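Local coordinates for probable branched-chain amino acid ABC transporter, amino acid binding protein (Thermus thermophilus, PDB 3LKB) that probably serves as the substrate-binding protein of a branched-chain amino acid ABC transporter, and holds a valine in its cleft, at residues K36-E40 / R41-P45; K91-I94 / Q95-I99; Q178-G181 / S182-D186. The protein carries 2 engineered substitutions. All blocks are in the same frame, centred on the assembly; numbering follows the deposited sequence.

Contact 1 of 3, residues K36-E40 / R41-P45; sequences KWANE and RKLVP
W37 and R41, one helical turn apart, meet at the C-terminal end of helix 21-41. The CG methylene of R41 sits over one face of the indole, 3.5 Å from the centroid of its five-membered ring. The offset from the ring normal is only 16°, so this is a CH-pi contact through the aliphatic part of the arginine. CD of R41 follows and lies 3.5 Å from NE1 of W37. The arginine chain then bends at chi2 and chi3. Its guanidinium plane ends 46° from the indole plane, and CZ2 of W37 lies at the guanidinium edge.

L43 reaches the six-membered ring of the same indole. Its CD2 is 3.5 Å from CZ3 of W37 and also touches CB of A38. CG of W37 is anti to the backbone N (chi1 -164°), which lays the indole alongside the last turn, where both residues can reach it.

The backbone fixes these positions. R41 N bonds to W37 O at 3.0 Å. K42 then takes positive phi and is the C-prime residue of a Schellman motif. L43 N bonds back to A38 O at 3.1 Å, and K42 N makes a weak bond to N39 O at 3.4 Å. Further out, L267 and I271 of helix 263-274 also touch W37, and N39 OD1 accepts a bond from F49 N of strand 47-55.

The chemistry implies a helix end closed by main-chain bonds, with R41 and L43 packed against the indole beside it and the arginine contributing its methylenes in CH-pi contact.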
loop_
_atom_site.group_PDB
_atom_site.type_symbol
_atom_site.label_atom_id
_atom_site.label_comp_id
_atom_site.label_asym_id
_atom_site.label_seq_id
_atom_site.Cartn_x
_atom_site.Cartn_y
_atom_site.Cartn_z
ATOM N N LYS A 36 8.835 -3.762 -17.873
ATOM C CA LYS A 36 10.110 -3.056 -17.875
ATOM C C LYS A 36 11.190 -3.960 -18.427
ATOM O O LYS A 36 11.996 -3.571 -19.270
ATOM C CB LYS A 36 10.469 -2.665 -16.447
ATOM C CG LYS A 36 11.302 -1.401 -16.351
ATOM C CD LYS A 36 10.707 -0.401 -15.374
ATOM C CE LYS A 36 9.481 0.276 -15.959
ATOM N NZ LYS A 36 8.928 1.310 -15.033
ATOM N N TRP A 37 11.215 -5.211 -17.912
ATOM C CA TRP A 37 12.094 -6.274 -18.402
ATOM C C TRP A 37 11.843 -6.652 -19.885
ATOM O O TRP A 37 12.778 -6.862 -20.623
ATOM C CB TRP A 37 12.005 -7.515 -17.495
ATOM C CG TRP A 37 13.109 -8.528 -17.665
ATOM C CD1 TRP A 37 14.383 -8.466 -17.130
ATOM C CD2 TRP A 37 13.029 -9.779 -18.340
ATOM N NE1 TRP A 37 15.102 -9.605 -17.452
ATOM C CE2 TRP A 37 14.293 -10.418 -18.206
ATOM C CE3 TRP A 37 12.022 -10.422 -19.060
ATOM C CZ2 TRP A 37 14.577 -11.658 -18.792
ATOM C CZ3 TRP A 37 12.302 -11.691 -19.643
ATOM C CH2 TRP A 37 13.572 -12.288 -19.506
ATOM N N ALA A 38 10.589 -6.699 -20.326
ATOM C CA ALA A 38 10.309 -6.884 -21.762
ATOM C C ALA A 38 11.064 -5.877 -22.636
ATOM O O ALA A 38 11.636 -6.248 -23.652
ATOM C CB ALA A 38 8.815 -6.818 -22.044
ATOM N N ASN A 39 11.068 -4.619 -22.224
ATOM C CA ASN A 39 11.746 -3.542 -22.969
ATOM C C ASN A 39 13.278 -3.690 -22.987
ATOM O O ASN A 39 13.892 -3.551 -24.056
ATOM C CB ASN A 39 11.323 -2.134 -22.464
ATOM C CG ASN A 39 9.928 -1.710 -22.954
ATOM O OD1 ASN A 39 9.446 -2.147 -24.010
ATOM N ND2 ASN A 39 9.275 -0.861 -22.187
ATOM N N GLU A 40 13.871 -3.969 -21.809
ATOM C CA GLU A 40 15.321 -4.157 -21.655
ATOM C C GLU A 40 15.848 -5.371 -22.441
ATOM O O GLU A 40 16.937 -5.327 -22.964
ATOM C CB GLU A 40 15.734 -4.337 -20.177
ATOM C CG GLU A 40 15.028 -3.462 -19.150
ATOM C CD GLU A 40 15.964 -2.492 -18.398
ATOM O OE1 GLU A 40 17.219 -2.729 -18.435
ATOM O OE2 GLU A 40 15.429 -1.525 -17.757
ATOM N N ARG A 41 15.092 -6.456 -22.489
ATOM C CA ARG A 41 15.534 -7.658 -23.170
ATOM C C ARG A 41 14.986 -7.770 -24.580
ATOM O O ARG A 41 15.239 -8.746 -25.263
ATOM C CB ARG A 41 15.093 -8.879 -22.383
ATOM C CG ARG A 41 15.318 -8.756 -20.889
ATOM C CD ARG A 41 16.791 -9.006 -20.465
ATOM N NE ARG A 41 17.427 -10.076 -21.233
ATOM C CZ ARG A 41 18.606 -9.952 -21.844
ATOM N NH1 ARG A 41 19.291 -8.808 -21.761
ATOM N NH2 ARG A 41 19.102 -10.982 -22.532
ATOM N N LYS A 42 14.208 -6.782 -25.006
ATOM C CA LYS A 42 13.586 -6.805 -26.339
ATOM C C LYS A 42 12.901 -8.153 -26.649
ATOM O O LYS A 42 13.119 -8.784 -27.684
ATOM C CB LYS A 42 14.605 -6.393 -27.419
ATOM C CG LYS A 42 14.674 -4.865 -27.644
ATOM C CD LYS A 42 16.035 -4.275 -27.241
ATOM C CE LYS A 42 17.131 -4.446 -28.346
ATOM N NZ LYS A 42 18.549 -4.606 -27.800
ATOM N N LEU A 43 12.075 -8.582 -25.713
ATOM C CA LEU A 43 11.310 -9.787 -25.861
ATOM C C LEU A 43 10.388 -9.768 -27.073
ATOM O O LEU A 43 10.127 -10.810 -27.656
ATOM C CB LEU A 43 10.477 -10.015 -24.607
ATOM C CG LEU A 43 10.954 -10.991 -23.523
ATOM C CD1 LEU A 43 12.443 -11.012 -23.336
ATOM C CD2 LEU A 43 10.237 -10.643 -22.229
ATOM N N VAL A 44 9.852 -8.605 -27.426
ATOM C CA VAL A 44 9.078 -8.532 -28.643
ATOM C C VAL A 44 9.744 -7.595 -29.634
ATOM O O VAL A 44 9.688 -6.384 -29.508
ATOM C CB VAL A 44 7.570 -8.191 -28.449
ATOM C CG1 VAL A 44 6.971 -9.040 -27.332
ATOM C CG2 VAL A 44 7.401 -6.728 -28.135
ATOM N N PRO A 45 10.351 -8.170 -30.647
ATOM C CA PRO A 45 11.116 -7.340 -31.554
ATOM C C PRO A 45 10.205 -6.327 -32.240
ATOM O O PRO A 45 9.114 -6.688 -32.711
ATOM C CB PRO A 45 11.692 -8.357 -32.563
ATOM C CG PRO A 45 11.491 -9.781 -31.881
ATOM C CD PRO A 45 10.175 -9.541 -31.151
#

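Contact 2 of 3, residues K91-I94 / Q95-I99; sequences KPLI and QELRI
L93 and L97 meet one turn apart on helix 84-97, the helix of a beta-alpha-beta unit with strands 79-81 and 101-103. The helix ends in a Schellman motif with R98 at positive phi.

L97 can be followed outward. Its CB is 3.9 Å from L93 O. CG lies between the backbone N and the carbonyl carbon (chi1 53°), which is uncommon for leucine. This turns it back over the preceding turn, and CG comes to 3.1 Å from L93 O. CD1 runs too close to CG2 of I99 in the model, so its place and the tight approach of CG to L93 O are doubtful. CD2 goes on to CD1 of L93 at 4.0 Å, and the two leucines lie at a slant to each other. F67 of helix 60-72 touches L93, and V71 of that helix touches L97, so the pair faces a neighbouring helix. With an alanine here in place of L97, CD1 of L93 would probably lose its leucine partner and a gap would open toward V71.

Three main-chain bonds hold the turn. Q95 N reaches K91 O at 3.0 Å. E96 N bonds to P92 O and L97 N to L93 O. Past R98 the chain turns back, and I99 N makes a weak bond to I94 O.

The polar ends work outside this turn. K91 NZ donates to D112 O, E109 O and P114 O, while Q95 NE2 is bonded to D117 OD2 and R98 NH1 to Y118 OH. On the buried side, I94 and I99 both touch F79 of strand 79-81. There CG2 of I94 lies 3.3 Å from I99 O.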
loop_
_atom_site.group_PDB
_atom_site.type_symbol
_atom_site.label_atom_id
_atom_site.label_comp_id
_atom_site.label_asym_id
_atom_site.label_seq_id
_atom_site.Cartn_x
_atom_site.Cartn_y
_atom_site.Cartn_z
ATOM N N LYS A 91 -17.872 -6.876 -17.745
ATOM C CA LYS A 91 -18.074 -7.985 -18.715
ATOM C C LYS A 91 -18.857 -7.551 -19.987
ATOM O O LYS A 91 -18.374 -7.758 -21.112
ATOM C CB LYS A 91 -18.734 -9.226 -18.077
ATOM C CG LYS A 91 -17.811 -10.167 -17.285
ATOM C CD LYS A 91 -18.607 -11.347 -16.675
ATOM C CE LYS A 91 -18.685 -12.554 -17.671
ATOM N NZ LYS A 91 -19.500 -13.708 -17.149
ATOM N N PRO A 92 -20.041 -6.912 -19.834
ATOM C CA PRO A 92 -20.769 -6.493 -21.075
ATOM C C PRO A 92 -19.921 -5.630 -22.026
ATOM O O PRO A 92 -19.979 -5.802 -23.245
ATOM C CB PRO A 92 -21.957 -5.658 -20.525
ATOM C CG PRO A 92 -22.219 -6.277 -19.172
ATOM C CD PRO A 92 -20.822 -6.611 -18.613
ATOM N N LEU A 93 -19.154 -4.703 -21.461
ATOM C CA LEU A 93 -18.337 -3.804 -22.250
ATOM C C LEU A 93 -17.108 -4.535 -22.834
ATOM O O LEU A 93 -16.725 -4.302 -23.994
ATOM C CB LEU A 93 -17.933 -2.632 -21.381
ATOM C CG LEU A 93 -17.176 -1.465 -21.993
ATOM C CD1 LEU A 93 -17.973 -0.874 -23.169
ATOM C CD2 LEU A 93 -17.005 -0.439 -20.853
ATOM N N ILE A 94 -16.509 -5.427 -22.046
ATOM C CA ILE A 94 -15.381 -6.217 -22.557
ATOM C C ILE A 94 -15.777 -7.030 -23.796
ATOM O O ILE A 94 -15.091 -7.024 -24.796
ATOM C CB ILE A 94 -14.786 -7.152 -21.466
ATOM C CG1 ILE A 94 -14.223 -6.305 -20.301
ATOM C CG2 ILE A 94 -13.730 -8.092 -22.084
ATOM C CD1 ILE A 94 -13.578 -7.030 -19.205
ATOM N N GLN A 95 -16.868 -7.766 -23.654
ATOM C CA GLN A 95 -17.536 -8.480 -24.722
ATOM C C GLN A 95 -17.823 -7.569 -25.929
ATOM O O GLN A 95 -17.510 -7.947 -27.074
ATOM C CB GLN A 95 -18.835 -9.113 -24.178
ATOM C CG GLN A 95 -19.600 -10.021 -25.169
ATOM C CD GLN A 95 -18.873 -11.334 -25.450
ATOM O OE1 GLN A 95 -18.096 -11.844 -24.603
ATOM N NE2 GLN A 95 -19.103 -11.889 -26.656
ATOM N N GLU A 96 -18.403 -6.388 -25.696
ATOM C CA GLU A 96 -18.801 -5.498 -26.831
ATOM C C GLU A 96 -17.594 -5.065 -27.620
ATOM O O GLU A 96 -17.571 -5.156 -28.820
ATOM C CB GLU A 96 -19.575 -4.253 -26.352
ATOM C CG GLU A 96 -19.810 -3.158 -27.451
ATOM C CD GLU A 96 -20.505 -1.888 -26.921
ATOM O OE1 GLU A 96 -21.459 -1.996 -26.102
ATOM O OE2 GLU A 96 -20.078 -0.765 -27.322
ATOM N N LEU A 97 -16.546 -4.656 -26.936
ATOM C CA LEU A 97 -15.382 -4.238 -27.682
ATOM C C LEU A 97 -14.348 -5.322 -27.943
ATOM O O LEU A 97 -13.291 -5.032 -28.480
ATOM C CB LEU A 97 -14.772 -2.969 -27.061
ATOM C CG LEU A 97 -14.448 -2.970 -25.592
ATOM C CD1 LEU A 97 -13.085 -3.561 -25.485
ATOM C CD2 LEU A 97 -14.451 -1.552 -25.030
ATOM N N ARG A 98 -14.662 -6.567 -27.573
ATOM C CA ARG A 98 -13.803 -7.703 -27.882
ATOM C C ARG A 98 -12.335 -7.535 -27.442
ATOM O O ARG A 98 -11.424 -7.850 -28.192
ATOM C CB ARG A 98 -13.817 -7.991 -29.394
ATOM C CG ARG A 98 -15.184 -8.083 -30.033
ATOM C CD ARG A 98 -15.067 -8.306 -31.516
ATOM N NE ARG A 98 -16.368 -8.253 -32.185
ATOM C CZ ARG A 98 -17.176 -9.307 -32.395
ATOM N NH1 ARG A 98 -16.856 -10.533 -31.974
ATOM N NH2 ARG A 98 -18.334 -9.139 -33.028
ATOM N N ILE A 99 -12.070 -7.010 -26.256
ATOM C CA ILE A 99 -10.667 -7.066 -25.835
ATOM C C ILE A 99 -10.341 -8.142 -24.806
ATOM O O ILE A 99 -10.899 -8.143 -23.709
ATOM C CB ILE A 99 -10.027 -5.692 -25.467
ATOM C CG1 ILE A 99 -10.207 -5.360 -24.015
ATOM C CG2 ILE A 99 -10.462 -4.497 -26.426
ATOM C CD1 ILE A 99 -8.954 -4.649 -23.548
#

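Contact 3 of 3, residues Q178-G181 / S182-D186; sequences QEVG and SGNLD
The side-chain amide of N184 is gripped at both ends by helix 208-220 while its CB rests on V180. OD1 accepts a hydrogen bond from N213 ND2, and ND2 donates one to P210 O. Across the turn, CG1 of V180 lies 3.5 Å from CB of N184 and 3.6 Å from its ND2. The two side chains are roughly perpendicular.

The torsions explain the meeting. CG of N184 stands between its backbone N and carbonyl carbon (chi1 61°), which brings the amide back over G181. There OD1 is 3.5 Å from G181 O. Both atoms are acceptors, so this is no bond. With CG1 of V180 anti to its backbone N (chi1 -177°), that methyl is the one that meets N184.

Two residues bend the loop between them. G183 has positive phi (87°), and a side chain there would collide with the carbonyl O of S182. N184 then centres an inverse gamma turn, closed by a weak bond from L185 N to G183 O at 2.9 Å.

The loop leads from strand 173-179 to helix 188-196. V180 O accepts from N206 ND2, and the V180 side chain touches L190.

No hydrogen bond joins the two halves of this contact. Van der Waals touch alone sets V180 against N184, and the asparagine amide therefore depends on its bonds to helix 208-220 to stay in place.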
loop_
_atom_site.group_PDB
_atom_site.type_symbol
_atom_site.label_atom_id
_atom_site.label_comp_id
_atom_site.label_asym_id
_atom_site.label_seq_id
_atom_site.Cartn_x
_atom_site.Cartn_y
_atom_site.Cartn_z
ATOM N N GLN A 178 -19.563 -16.166 7.519
ATOM C CA GLN A 178 -19.314 -14.850 8.023
ATOM C C GLN A 178 -18.418 -14.055 7.079
ATOM O O GLN A 178 -17.440 -14.565 6.539
ATOM C CB GLN A 178 -18.546 -14.949 9.338
ATOM C CG GLN A 178 -19.331 -15.391 10.556
ATOM C CD GLN A 178 -20.379 -14.398 10.976
ATOM O OE1 GLN A 178 -20.106 -13.209 11.113
ATOM N NE2 GLN A 178 -21.598 -14.887 11.176
ATOM N N GLU A 179 -18.688 -12.790 6.968
ATOM C CA GLU A 179 -17.936 -11.855 6.225
ATOM C C GLU A 179 -17.035 -11.080 7.170
ATOM O O GLU A 179 -17.505 -10.508 8.068
ATOM C CB GLU A 179 -18.901 -10.974 5.423
ATOM C CG GLU A 179 -19.223 -11.559 4.061
ATOM C CD GLU A 179 -20.407 -10.965 3.287
ATOM O OE1 GLU A 179 -20.577 -9.762 3.203
ATOM O OE2 GLU A 179 -21.167 -11.718 2.696
ATOM N N VAL A 180 -15.731 -11.142 6.966
ATOM C CA VAL A 180 -14.748 -10.393 7.734
ATOM C C VAL A 180 -13.755 -9.654 6.836
ATOM O O VAL A 180 -13.074 -10.236 6.054
ATOM C CB VAL A 180 -13.973 -11.284 8.756
ATOM C CG1 VAL A 180 -13.034 -10.532 9.574
ATOM C CG2 VAL A 180 -14.862 -12.094 9.571
ATOM N N GLY A 181 -13.691 -8.344 6.991
ATOM C CA GLY A 181 -12.779 -7.495 6.258
ATOM C C GLY A 181 -11.548 -7.026 6.973
ATOM O O GLY A 181 -11.243 -7.493 8.010
ATOM N N SER A 182 -10.834 -6.087 6.403
ATOM C CA SER A 182 -9.613 -5.643 7.040
ATOM C C SER A 182 -9.985 -4.757 8.239
ATOM O O SER A 182 -11.090 -4.222 8.286
ATOM C CB SER A 182 -8.742 -4.901 6.022
ATOM O OG SER A 182 -9.504 -3.798 5.507
ATOM N N GLY A 183 -9.100 -4.644 9.214
ATOM C CA GLY A 183 -9.447 -3.921 10.418
ATOM C C GLY A 183 -10.121 -4.802 11.450
ATOM O O GLY A 183 -10.657 -4.287 12.429
ATOM N N ASN A 184 -10.108 -6.128 11.235
ATOM C CA ASN A 184 -10.641 -7.083 12.211
ATOM C C ASN A 184 -9.677 -7.317 13.386
ATOM O O ASN A 184 -9.090 -8.380 13.574
ATOM C CB ASN A 184 -10.975 -8.395 11.506
ATOM C CG ASN A 184 -9.735 -9.055 10.842
ATOM O OD1 ASN A 184 -8.838 -8.384 10.335
ATOM N ND2 ASN A 184 -9.701 -10.354 10.864
ATOM N N LEU A 185 -9.512 -6.286 14.199
ATOM C CA LEU A 185 -8.585 -6.325 15.356
ATOM C C LEU A 185 -8.931 -7.396 16.405
ATOM O O LEU A 185 -8.055 -7.891 17.126
ATOM C CB LEU A 185 -8.542 -4.943 16.013
ATOM C CG LEU A 185 -7.480 -3.963 15.496
ATOM C CD1 LEU A 185 -7.053 -4.209 14.051
ATOM C CD2 LEU A 185 -7.906 -2.507 15.741
ATOM N N ASP A 186 -10.210 -7.732 16.497
ATOM C CA ASP A 186 -10.657 -8.641 17.533
ATOM C C ASP A 186 -11.795 -9.545 17.050
ATOM O O ASP A 186 -12.896 -9.130 16.851
ATOM C CB ASP A 186 -11.041 -7.875 18.814
ATOM C CG ASP A 186 -11.460 -8.810 19.946
ATOM O OD1 ASP A 186 -10.829 -9.884 20.089
ATOM O OD2 ASP A 186 -12.445 -8.475 20.655
#

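In the fold
The three contacts follow in series along the chain and do not touch. Contacts 1 and 2 are closest, with nearest atoms about 17 Å apart. Contacts 1 and 3 lie on opposite sides of the chain's centre, with their centres 42 Å apart. Contacts 1 and 3 are surface contacts, whereas contact 2 is partly buried. Contacts 1 and 2 both end helices with Schellman motifs, but an indole packs beside the first end and aliphatic side chains pack the second. Contact 3 is a strand-to-helix loop that relies on outside polar partners. No two contacts share a helix or strand.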